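Local coordinates for protein acetone carboxylase alpha subunit (Xanthobacter autotrophicus Py2, PDB 5M45) that belongs to the hydantoinase B/oxoprolinase family and serves as the manganese-carrying alpha subunit of acetone carboxylase, a six-chain assembly, at residues Met359-Leu364 with Leu411-Leu415; Leu425-Gly431 with Thr463-Val468; Glu521-Trp527 with Asp614-Asn620; Trp532-Gly538 with Ile606-Phe612. One frame throughout, in Å; residues are numbered along the deposited sequence.

Contact 1 of 4, residues Met359-Leu364 with Leu411-Leu415; sequences MMTQTL and LWRGL
A Met-aromatic contact joins helix 349-361, at M359, to the middle of helix 401-422, where M359 lies over the indole of W412. The sulfur is almost centred on the five-membered ring. M359 SD is 4.2 Å from that centroid and only 8° off the ring normal. M359 CG covers the same ring nearer its rim, in a CH-pi contact. With CG anti to the backbone N (chi1 177°), the M359 chain runs out over the indole, antiparallel to the W412 side chain. The bend at chi3 (63°) then carries the methyl on to the next turn of the other helix. There M359 CE meets L415 CD1 at 3.9 Å, tip to tip. M359 SD also packs on CB of L411.

The indole has further neighbours from the other segment. Q362 passes its six-membered ring, with OE1 in the ring plane, 3.7 Å from W412 CZ2. The amide nitrogen of Q362 bonds to the carbonyl of I478. T363 brings CB to W412 CZ3 at 3.9 Å, while its hydroxyl is hydrogen-bonded with Y419. No hydrogen bond links the two segments, and every touching residue is buried. L411 and L415 also touch strand 330-333 of the mixed sheet, at L332 and W330. The packing closes where L364 CD1 meets L415 CD1 at 4.2 Å.

Contact 2 of 4, residues Leu425-Gly431 with Thr463-Val468; sequences LEEVNAG and TGATAV
L425-G431 and T463-V468 are two buried loop segments that run alongside each other. A backbone hydrogen bond joins them, from A430 N to A465 O at 3.0 Å. A465 O also takes a CA-H...O contact from N429 CA. A second such contact runs from T466 CA to V428 O, at 3.4 Å. A water adds a polar link, donating to E426 O and hydrogen-bonded with T466 OG1 at 2.7 Å.

Two small turns shape the loops. N429 OD1 accepts from G431 N at 2.9 Å, in the carbonyl plane, which makes an Asx turn. With CG opposite the backbone N (chi1 -173°), the amide of N429 lies beside G464, and OD1 is 3.6 Å from G464 CA. T466 OG1 accepts from V468 N at 3.1 Å, an ST turn.

Apolar contacts gather at the other end. A467 CB touches both L425 CB and V428 CB, and is 3.9 Å from V428 CB. V468 CG2 packs on L425 CB at 3.7 Å. A467 N is buried with no polar partner in the model.

Outside this contact, the carboxylates of E426 and E427 pair with basic side chains of another protein's chain. The first loop follows helix 401-422, which it touches through F420, Y419 and W412. The second lies between strand 450-454 and helix 488-494.

Contact 3 of 4, residues Glu521-Trp527 with Asp614-Asn620; sequences ESLRMVW and DYDLYLN
Y615 and W527 meet where the strand pairing of E521-W527 with D614-N620 runs out. The edge of the W527 six-membered ring points at the face of Y615 in an offset edge-to-face pair, with centroids 5.6 Å apart and planes at 82°. W527 CZ3 comes within 3.3 Å of Y615 OH. M525 runs beside Y615, its SD 3.8 Å from Y615 CD1, a Met-aromatic contact made obliquely. W527 NE1 bonds to an acidic side chain of another protein's chain.

V526 N donates to D616 O at 2.9 Å, while V526 O accepts from Y615 N at 3.0 Å. V526 CG1 packs 3.5 Å from D614 OD1.

At the far end N620 CB rests 3.4 Å from S522 OG, and S522 and N620 exchange two backbone bonds. S522 OG accepts a nearly straight bond (172°) from R524 NE, in the guanidinium plane. That holds the arginine beside N620. E457 accepts from S522 OG and N620 ND2 and forms a salt bridge with R524.

S522-M525 and L617-N620 pair regularly as antiparallel strands of a five-stranded sheet. V526, facing both D616 and Y615 (at positive phi), ends the ladder as in a beta bulge.

Contact 4 of 4, residues Trp532-Gly538 with Ile606-Phe612; sequences WTMFFMG and ITTEEMF
T533 OG1 donates to E609 OE2 at 2.7 Å, on the anti lone pair of the carboxylate oxygen. The other oxygen, OE1, bonds to S307 of the second subunit. T607 OG1 accepts from F536 N at 3.0 Å in a nearly straight bond (170°). The hydroxyl lies between backbone N and carbonyl carbon (chi1 64°), the torsion that brings it to this N-H. T607 N in turn donates to F536 O. A water donates to M534 O and is hydrogen-bonded with T607 OG1 at 2.8 Å.

Between these bonds M534 and E610 form an antiparallel hydrogen-bonded pair. F612 N donates to W532 O at 3.1 Å, from above the carbonyl plane. A second water links W532 N to F612 O.

The packing centres on F612. M534 runs across its ring, with SD over the face, 4.4 Å from the centroid and 16° off the normal. M534 CB lies over the same ring, nearer the rim. At the other end M537 CE meets I606 CG1 at 3.6 Å, the two chains running parallel with their ends together.

Strand 532-535 also pairs with strand 440-442. F536 stacks on Y618. Threonine hydroxyls and waters thus add bonds to the backbone pairing, within the strands at T533 and beyond them at T607. The E609 carboxylate ties this edge of the sheet to both T533 and the second subunit.

In the fold
Reading from the N terminus, contact 1 comes first and brackets 46 residues between its segments, which lie on helices 349-361 and 401-422. The chain leaves the second helix straight into contact 2, which closes the next loop, around strands 440-442 and 450-454. Contacts 1 and 2 touch, with W412 and R413 packed against N429-G431. Contact 3 opens later, and contact 4 nests inside the loop it closes. Strands 520-526 and 532-535 go out in succession, and 610-612 and 617-621 return. Contacts 3 and 4 touch through Y618, joining the five-stranded sheet to the four-stranded one. Centres of contacts 1 and 3 are about 37 Å apart.

Contact 1 of 4, residues Met359-Leu364 with Leu411-Leu415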
# COMPACT_ATOMS: atom_id res chain seq x y z
N MET A 359 23.65 15.89 -13.55
CA MET A 359 24.55 17.04 -13.45
C MET A 359 25.58 17.06 -14.58
O MET A 359 25.80 18.13 -15.20
CB MET A 359 25.26 17.09 -12.09
CG MET A 359 26.25 18.24 -12.03
SD MET A 359 27.62 18.01 -10.94
CE MET A 359 28.45 16.62 -11.66
N MET A 360 26.21 15.92 -14.86
CA MET A 360 27.12 15.81 -16.00
C MET A 360 26.52 16.28 -17.34
O MET A 360 27.19 16.97 -18.11
CB MET A 360 27.66 14.38 -16.18
CG MET A 360 28.57 13.87 -15.06
SD MET A 360 28.78 12.06 -15.06
CE MET A 360 29.74 11.85 -16.44
N THR A 361 25.27 15.90 -17.62
CA THR A 361 24.57 16.32 -18.84
C THR A 361 24.40 17.85 -18.98
O THR A 361 24.20 18.32 -20.09
CB THR A 361 23.17 15.68 -19.05
OG1 THR A 361 22.19 16.29 -18.16
CG2 THR A 361 23.20 14.13 -18.91
N GLN A 362 24.45 18.58 -17.87
CA GLN A 362 24.27 20.03 -17.85
C GLN A 362 25.58 20.84 -17.96
O GLN A 362 25.53 22.08 -18.10
CB GLN A 362 23.50 20.49 -16.61
CG GLN A 362 22.10 19.90 -16.54
CD GLN A 362 21.36 20.18 -15.26
OE1 GLN A 362 21.63 21.15 -14.53
NE2 GLN A 362 20.38 19.33 -14.97
N THR A 363 26.74 20.16 -17.92
CA THR A 363 28.04 20.84 -17.88
C THR A 363 29.16 20.14 -18.71
O THR A 363 29.78 20.78 -19.60
CB THR A 363 28.47 21.15 -16.40
OG1 THR A 363 29.69 21.91 -16.37
CG2 THR A 363 28.66 19.86 -15.53
N LEU A 364 29.39 18.84 -18.50
CA LEU A 364 30.48 18.11 -19.19
C LEU A 364 30.08 17.60 -20.58
O LEU A 364 30.82 17.82 -21.54
CB LEU A 364 30.97 16.90 -18.37
CG LEU A 364 31.97 17.19 -17.26
CD1 LEU A 364 32.16 15.97 -16.40
CD2 LEU A 364 33.31 17.62 -17.82
N LEU A 411 29.31 19.03 -5.93
CA LEU A 411 30.09 18.51 -7.05
C LEU A 411 30.30 19.55 -8.14
O LEU A 411 31.35 19.56 -8.79
CB LEU A 411 29.49 17.21 -7.62
CG LEU A 411 29.06 16.16 -6.54
CD1 LEU A 411 28.50 14.87 -7.13
CD2 LEU A 411 30.14 15.79 -5.54
N TRP A 412 29.34 20.47 -8.34
CA TRP A 412 29.55 21.62 -9.25
C TRP A 412 30.75 22.47 -8.83
O TRP A 412 31.49 22.98 -9.68
CB TRP A 412 28.35 22.58 -9.26
CG TRP A 412 27.08 22.14 -9.89
CD1 TRP A 412 26.04 21.50 -9.27
CD2 TRP A 412 26.66 22.38 -11.26
NE1 TRP A 412 25.01 21.32 -10.18
CE2 TRP A 412 25.36 21.85 -11.39
CE3 TRP A 412 27.25 22.99 -12.36
CZ2 TRP A 412 24.64 21.91 -12.59
CZ3 TRP A 412 26.55 23.07 -13.56
CH2 TRP A 412 25.24 22.53 -13.67
N ARG A 413 30.95 22.66 -7.52
CA ARG A 413 32.07 23.45 -7.04
C ARG A 413 33.42 22.81 -7.38
O ARG A 413 34.37 23.50 -7.83
CB ARG A 413 31.97 23.73 -5.53
CG ARG A 413 30.74 24.54 -5.15
CD ARG A 413 30.86 25.22 -3.76
NE ARG A 413 31.16 24.27 -2.69
CZ ARG A 413 30.26 23.51 -2.05
NH1 ARG A 413 28.95 23.55 -2.31
NH2 ARG A 413 30.69 22.68 -1.08
N GLY A 414 33.54 21.50 -7.17
CA GLY A 414 34.78 20.82 -7.53
C GLY A 414 35.10 20.90 -9.01
O GLY A 414 36.22 21.26 -9.39
N LEU A 415 34.12 20.54 -9.85
CA LEU A 415 34.31 20.67 -11.30
C LEU A 415 34.63 22.10 -11.72
O LEU A 415 35.47 22.29 -12.61
CB LEU A 415 33.10 20.16 -12.10
CG LEU A 415 32.95 18.66 -12.37
CD1 LEU A 415 31.60 18.36 -13.03
CD2 LEU A 415 34.06 18.19 -13.28

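Contact 2 of 4, residues Leu425-Gly431 with Thr463-Val468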
# COMPACT_ATOMS: atom_id res chain seq x y z
N LEU A 425 36.13 29.83 -18.09
CA LEU A 425 35.36 30.60 -17.09
C LEU A 425 33.87 30.57 -17.40
O LEU A 425 33.04 30.60 -16.47
CB LEU A 425 35.81 32.07 -17.03
CG LEU A 425 37.29 32.37 -16.81
CD1 LEU A 425 37.48 33.88 -16.64
CD2 LEU A 425 37.81 31.60 -15.62
N GLU A 426 33.53 30.48 -18.69
CA GLU A 426 32.12 30.38 -19.12
C GLU A 426 31.35 29.18 -18.52
O GLU A 426 30.12 29.26 -18.37
CB GLU A 426 31.99 30.40 -20.66
CG GLU A 426 32.44 29.16 -21.43
CD GLU A 426 33.95 29.04 -21.72
OE1 GLU A 426 34.78 29.79 -21.14
OE2 GLU A 426 34.33 28.18 -22.60
N GLU A 427 32.06 28.10 -18.19
CA GLU A 427 31.46 26.87 -17.66
C GLU A 427 31.35 26.85 -16.14
O GLU A 427 30.65 25.98 -15.60
CB GLU A 427 32.25 25.63 -18.10
CG GLU A 427 32.37 25.44 -19.61
CD GLU A 427 31.09 24.99 -20.31
OE1 GLU A 427 30.05 24.77 -19.63
OE2 GLU A 427 31.11 24.81 -21.57
N VAL A 428 32.03 27.75 -15.44
CA VAL A 428 31.96 27.78 -13.98
C VAL A 428 30.50 27.99 -13.50
O VAL A 428 29.75 28.78 -14.10
CB VAL A 428 32.89 28.87 -13.41
CG1 VAL A 428 32.62 29.16 -11.94
CG2 VAL A 428 34.36 28.50 -13.66
N ASN A 429 30.11 27.27 -12.44
CA ASN A 429 28.79 27.44 -11.82
C ASN A 429 28.93 27.04 -10.35
O ASN A 429 29.39 25.91 -10.05
CB ASN A 429 27.76 26.61 -12.56
CG ASN A 429 26.32 26.84 -12.10
OD1 ASN A 429 25.99 26.65 -10.93
ND2 ASN A 429 25.45 27.22 -13.04
N ALA A 430 28.60 27.96 -9.44
CA ALA A 430 28.79 27.72 -8.01
C ALA A 430 27.88 26.63 -7.43
O ALA A 430 28.12 26.19 -6.32
CB ALA A 430 28.60 29.02 -7.25
N GLY A 431 26.84 26.21 -8.17
CA GLY A 431 26.01 25.06 -7.80
C GLY A 431 24.51 25.29 -7.88
O GLY A 431 24.03 26.40 -8.11
N THR A 463 19.68 29.95 -9.99
CA THR A 463 20.86 29.16 -10.38
C THR A 463 22.15 29.79 -9.83
O THR A 463 22.21 30.99 -9.51
CB THR A 463 20.98 28.94 -11.90
OG1 THR A 463 21.35 30.17 -12.55
CG2 THR A 463 19.70 28.43 -12.49
N GLY A 464 23.19 28.96 -9.70
CA GLY A 464 24.49 29.43 -9.25
C GLY A 464 25.12 30.47 -10.18
O GLY A 464 25.00 30.39 -11.40
N ALA A 465 25.79 31.47 -9.59
CA ALA A 465 26.59 32.44 -10.35
C ALA A 465 27.77 31.78 -11.07
O ALA A 465 28.26 30.71 -10.65
CB ALA A 465 27.12 33.52 -9.42
N THR A 466 28.22 32.42 -12.15
CA THR A 466 29.40 31.94 -12.89
C THR A 466 30.61 32.85 -12.61
O THR A 466 30.52 33.83 -11.86
CB THR A 466 29.10 31.77 -14.42
OG1 THR A 466 29.31 33.01 -15.14
CG2 THR A 466 27.66 31.25 -14.64
N ALA A 467 31.76 32.51 -13.21
CA ALA A 467 32.95 33.33 -13.09
C ALA A 467 32.91 34.60 -13.98
O ALA A 467 33.79 35.44 -13.89
CB ALA A 467 34.19 32.53 -13.40
N VAL A 468 31.85 34.72 -14.79
CA VAL A 468 31.69 35.78 -15.80
C VAL A 468 30.43 36.64 -15.62
O VAL A 468 30.40 37.77 -16.08
CB VAL A 468 31.67 35.05 -17.19
CG1 VAL A 468 31.18 35.92 -18.30
CG2 VAL A 468 33.09 34.56 -17.49
O HOH W 1 28.96 31.93 -17.64

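Contact 3 of 4, residues Glu521-Trp527 with Asp614-Asn620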
# COMPACT_ATOMS: atom_id res chain seq x y z
N GLU A 521 8.42 34.13 -4.80
CA GLU A 521 7.44 33.78 -3.79
C GLU A 521 6.04 34.05 -4.30
O GLU A 521 5.82 34.92 -5.15
CB GLU A 521 7.69 34.54 -2.47
CG GLU A 521 7.59 36.04 -2.62
CD GLU A 521 8.17 36.82 -1.44
OE1 GLU A 521 8.73 37.96 -1.65
OE2 GLU A 521 8.06 36.34 -0.29
N SER A 522 5.09 33.27 -3.77
CA SER A 522 3.67 33.50 -4.03
C SER A 522 2.88 33.44 -2.72
O SER A 522 3.15 32.58 -1.88
CB SER A 522 3.12 32.46 -5.04
OG SER A 522 3.22 31.10 -4.61
N LEU A 523 1.92 34.37 -2.54
CA LEU A 523 1.01 34.34 -1.41
C LEU A 523 -0.29 33.72 -1.89
O LEU A 523 -0.90 34.23 -2.85
CB LEU A 523 0.72 35.76 -0.87
CG LEU A 523 -0.21 35.88 0.34
CD1 LEU A 523 0.31 35.07 1.49
CD2 LEU A 523 -0.41 37.31 0.81
N ARG A 524 -0.72 32.66 -1.21
CA ARG A 524 -1.99 31.97 -1.49
C ARG A 524 -3.04 32.22 -0.40
O ARG A 524 -2.71 32.25 0.80
CB ARG A 524 -1.79 30.47 -1.61
CG ARG A 524 -0.55 30.03 -2.40
CD ARG A 524 -0.42 30.64 -3.79
NE ARG A 524 0.58 29.87 -4.50
CZ ARG A 524 0.37 28.72 -5.16
NH1 ARG A 524 -0.83 28.21 -5.31
NH2 ARG A 524 1.41 28.07 -5.69
N MET A 525 -4.29 32.35 -0.83
CA MET A 525 -5.45 32.36 0.06
C MET A 525 -6.28 31.12 -0.24
O MET A 525 -6.59 30.84 -1.39
CB MET A 525 -6.29 33.62 -0.13
CG MET A 525 -7.36 33.80 0.95
SD MET A 525 -8.31 35.37 0.96
CE MET A 525 -9.41 35.01 -0.41
N VAL A 526 -6.67 30.39 0.80
CA VAL A 526 -7.55 29.20 0.63
C VAL A 526 -8.94 29.66 0.15
O VAL A 526 -9.51 30.62 0.67
CB VAL A 526 -7.61 28.39 1.94
CG1 VAL A 526 -8.51 27.17 1.79
CG2 VAL A 526 -6.20 27.92 2.36
N TRP A 527 -9.48 28.97 -0.86
CA TRP A 527 -10.71 29.40 -1.51
C TRP A 527 -11.46 28.24 -2.22
O TRP A 527 -10.92 27.61 -3.14
CB TRP A 527 -10.40 30.52 -2.52
CG TRP A 527 -11.63 31.01 -3.23
CD1 TRP A 527 -12.03 30.74 -4.51
CD2 TRP A 527 -12.65 31.81 -2.64
NE1 TRP A 527 -13.25 31.34 -4.76
CE2 TRP A 527 -13.65 32.00 -3.63
CE3 TRP A 527 -12.83 32.35 -1.37
CZ2 TRP A 527 -14.80 32.76 -3.39
CZ3 TRP A 527 -13.97 33.12 -1.12
CH2 TRP A 527 -14.97 33.28 -2.12
N ASP A 614 -11.06 28.32 4.31
CA ASP A 614 -11.19 29.45 3.39
C ASP A 614 -10.85 30.77 4.11
O ASP A 614 -11.23 30.98 5.28
CB ASP A 614 -12.58 29.55 2.77
CG ASP A 614 -12.79 28.62 1.57
OD1 ASP A 614 -11.99 27.67 1.33
OD2 ASP A 614 -13.84 28.83 0.85
N TYR A 615 -10.09 31.61 3.39
CA TYR A 615 -9.56 32.92 3.81
C TYR A 615 -8.24 32.85 4.65
O TYR A 615 -7.67 33.90 4.95
CB TYR A 615 -10.62 33.82 4.48
CG TYR A 615 -11.79 34.17 3.57
CD1 TYR A 615 -11.71 35.24 2.71
CD2 TYR A 615 -13.01 33.48 3.65
CE1 TYR A 615 -12.78 35.62 1.92
CE2 TYR A 615 -14.10 33.83 2.86
CZ TYR A 615 -13.98 34.91 1.99
OH TYR A 615 -15.02 35.31 1.18
N ASP A 616 -7.76 31.66 4.97
CA ASP A 616 -6.41 31.47 5.55
C ASP A 616 -5.32 31.70 4.48
O ASP A 616 -5.59 31.60 3.26
CB ASP A 616 -6.26 30.07 6.18
CG ASP A 616 -7.07 29.87 7.47
OD1 ASP A 616 -7.72 30.81 7.99
OD2 ASP A 616 -7.03 28.71 8.00
N LEU A 617 -4.10 32.01 4.96
CA LEU A 617 -2.97 32.35 4.08
C LEU A 617 -1.81 31.38 4.22
O LEU A 617 -1.56 30.88 5.31
CB LEU A 617 -2.46 33.76 4.39
CG LEU A 617 -3.40 34.94 4.16
CD1 LEU A 617 -2.73 36.23 4.60
CD2 LEU A 617 -3.86 35.04 2.71
N TYR A 618 -1.11 31.16 3.11
CA TYR A 618 0.09 30.28 3.04
C TYR A 618 1.09 30.96 2.10
O TYR A 618 0.73 31.32 0.96
CB TYR A 618 -0.35 28.90 2.48
CG TYR A 618 0.71 27.80 2.35
CD1 TYR A 618 1.77 27.88 1.42
CD2 TYR A 618 0.62 26.62 3.12
CE1 TYR A 618 2.70 26.86 1.29
CE2 TYR A 618 1.56 25.60 3.00
CZ TYR A 618 2.60 25.72 2.07
OH TYR A 618 3.54 24.70 1.91
N LEU A 619 2.34 31.15 2.58
CA LEU A 619 3.44 31.70 1.73
C LEU A 619 4.27 30.58 1.11
O LEU A 619 4.87 29.81 1.84
CB LEU A 619 4.35 32.64 2.54
CG LEU A 619 5.55 33.25 1.79
CD1 LEU A 619 5.06 34.23 0.74
CD2 LEU A 619 6.53 33.96 2.73
N ASN A 620 4.29 30.48 -0.22
CA ASN A 620 5.19 29.58 -0.96
C ASN A 620 6.47 30.30 -1.38
O ASN A 620 6.44 31.24 -2.19
CB ASN A 620 4.49 29.02 -2.23
CG ASN A 620 5.03 27.65 -2.65
OD1 ASN A 620 5.50 26.89 -1.82
ND2 ASN A 620 4.98 27.35 -3.94

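Contact 4 of 4, residues Trp532-Gly538 with Ile606-Phe612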
# COMPACT_ATOMS: atom_id res chain seq x y z
N TRP A 532 -10.05 20.79 4.61
CA TRP A 532 -8.78 21.00 3.95
C TRP A 532 -7.59 21.02 4.97
O TRP A 532 -7.75 21.49 6.12
CB TRP A 532 -8.85 22.32 3.13
CG TRP A 532 -7.71 22.49 2.14
CD1 TRP A 532 -6.69 23.39 2.21
CD2 TRP A 532 -7.51 21.74 0.94
NE1 TRP A 532 -5.87 23.23 1.15
CE2 TRP A 532 -6.35 22.22 0.34
CE3 TRP A 532 -8.22 20.72 0.31
CZ2 TRP A 532 -5.85 21.70 -0.84
CZ3 TRP A 532 -7.73 20.19 -0.88
CH2 TRP A 532 -6.55 20.70 -1.44
N THR A 533 -6.43 20.51 4.52
CA THR A 533 -5.15 20.58 5.28
C THR A 533 -3.99 21.00 4.36
O THR A 533 -4.08 20.81 3.14
CB THR A 533 -4.74 19.24 5.92
OG1 THR A 533 -4.58 18.24 4.90
CG2 THR A 533 -5.77 18.80 6.95
N MET A 534 -2.94 21.61 4.93
CA MET A 534 -1.71 21.92 4.20
C MET A 534 -0.46 21.73 5.08
O MET A 534 -0.55 21.68 6.31
CB MET A 534 -1.73 23.36 3.63
CG MET A 534 -3.00 23.71 2.83
SD MET A 534 -3.02 25.33 2.04
CE MET A 534 -1.74 25.13 0.78
N PHE A 535 0.70 21.63 4.44
CA PHE A 535 1.98 21.52 5.13
C PHE A 535 3.13 22.06 4.26
O PHE A 535 2.95 22.36 3.07
CB PHE A 535 2.24 20.10 5.66
CG PHE A 535 2.34 19.01 4.59
CD1 PHE A 535 1.18 18.40 4.07
CD2 PHE A 535 3.59 18.55 4.15
CE1 PHE A 535 1.26 17.39 3.12
CE2 PHE A 535 3.68 17.54 3.21
CZ PHE A 535 2.53 16.96 2.69
N PHE A 536 4.28 22.26 4.91
CA PHE A 536 5.50 22.81 4.31
C PHE A 536 6.59 21.74 4.24
O PHE A 536 6.69 20.87 5.13
CB PHE A 536 6.04 23.99 5.18
CG PHE A 536 5.15 25.22 5.20
CD1 PHE A 536 4.11 25.33 6.10
CD2 PHE A 536 5.38 26.27 4.35
CE1 PHE A 536 3.28 26.46 6.14
CE2 PHE A 536 4.56 27.41 4.37
CZ PHE A 536 3.49 27.50 5.26
N MET A 537 7.44 21.80 3.22
CA MET A 537 8.58 20.88 3.06
C MET A 537 9.72 21.54 2.27
O MET A 537 9.59 21.83 1.09
CB MET A 537 8.16 19.57 2.35
CG MET A 537 9.25 18.49 2.27
SD MET A 537 9.99 18.02 3.84
CE MET A 537 11.73 18.46 3.71
N GLY A 538 10.85 21.76 2.97
CA GLY A 538 12.07 22.37 2.41
C GLY A 538 13.14 22.56 3.49
O GLY A 538 12.91 22.25 4.67
N ILE A 606 9.72 22.42 7.70
CA ILE A 606 9.11 21.07 7.56
C ILE A 606 8.00 20.91 8.59
O ILE A 606 8.22 21.11 9.79
CB ILE A 606 10.11 19.92 7.84
CG1 ILE A 606 11.26 20.00 6.90
CG2 ILE A 606 9.38 18.57 7.68
CD1 ILE A 606 12.36 18.96 7.19
N THR A 607 6.81 20.55 8.12
CA THR A 607 5.67 20.26 8.98
C THR A 607 4.87 19.06 8.44
O THR A 607 5.05 18.65 7.30
CB THR A 607 4.71 21.46 9.13
OG1 THR A 607 4.12 21.78 7.87
CG2 THR A 607 5.40 22.71 9.69
N THR A 608 4.01 18.51 9.29
CA THR A 608 2.97 17.57 8.87
C THR A 608 1.65 18.33 8.74
O THR A 608 1.54 19.47 9.22
CB THR A 608 2.80 16.40 9.87
OG1 THR A 608 2.54 16.88 11.20
CG2 THR A 608 4.08 15.55 9.87
N GLU A 609 0.67 17.69 8.14
CA GLU A 609 -0.59 18.34 7.78
C GLU A 609 -1.30 19.04 8.97
O GLU A 609 -1.34 18.51 10.09
CB GLU A 609 -1.53 17.40 6.98
CG GLU A 609 -2.27 16.31 7.73
CD GLU A 609 -3.12 15.39 6.80
OE1 GLU A 609 -3.05 14.15 6.98
OE2 GLU A 609 -3.86 15.88 5.91
N GLU A 610 -1.81 20.25 8.69
CA GLU A 610 -2.54 21.07 9.67
C GLU A 610 -3.83 21.60 9.00
O GLU A 610 -3.82 21.90 7.81
CB GLU A 610 -1.57 22.19 10.14
CG GLU A 610 -2.11 23.45 10.75
CD GLU A 610 -0.99 24.37 11.23
OE1 GLU A 610 -0.79 25.49 10.66
OE2 GLU A 610 -0.24 23.95 12.16
N MET A 611 -4.91 21.70 9.78
CA MET A 611 -6.21 22.21 9.26
C MET A 611 -6.08 23.66 8.76
O MET A 611 -5.50 24.51 9.45
CB MET A 611 -7.30 22.11 10.33
CG MET A 611 -7.67 20.67 10.70
SD MET A 611 -8.79 20.52 12.08
CE MET A 611 -7.66 20.73 13.42
N PHE A 612 -6.57 23.92 7.55
CA PHE A 612 -6.74 25.27 7.01
C PHE A 612 -8.21 25.43 6.54
O PHE A 612 -8.86 24.45 6.08
CB PHE A 612 -5.82 25.55 5.78
CG PHE A 612 -4.37 25.88 6.09
CD1 PHE A 612 -3.51 24.90 6.62
CD2 PHE A 612 -3.83 27.11 5.74
CE1 PHE A 612 -2.18 25.19 6.87
CE2 PHE A 612 -2.48 27.40 6.01
CZ PHE A 612 -1.66 26.45 6.57
O HOH W 2 -11.24 23.43 5.27
O HOH W 3 1.48 22.69 8.39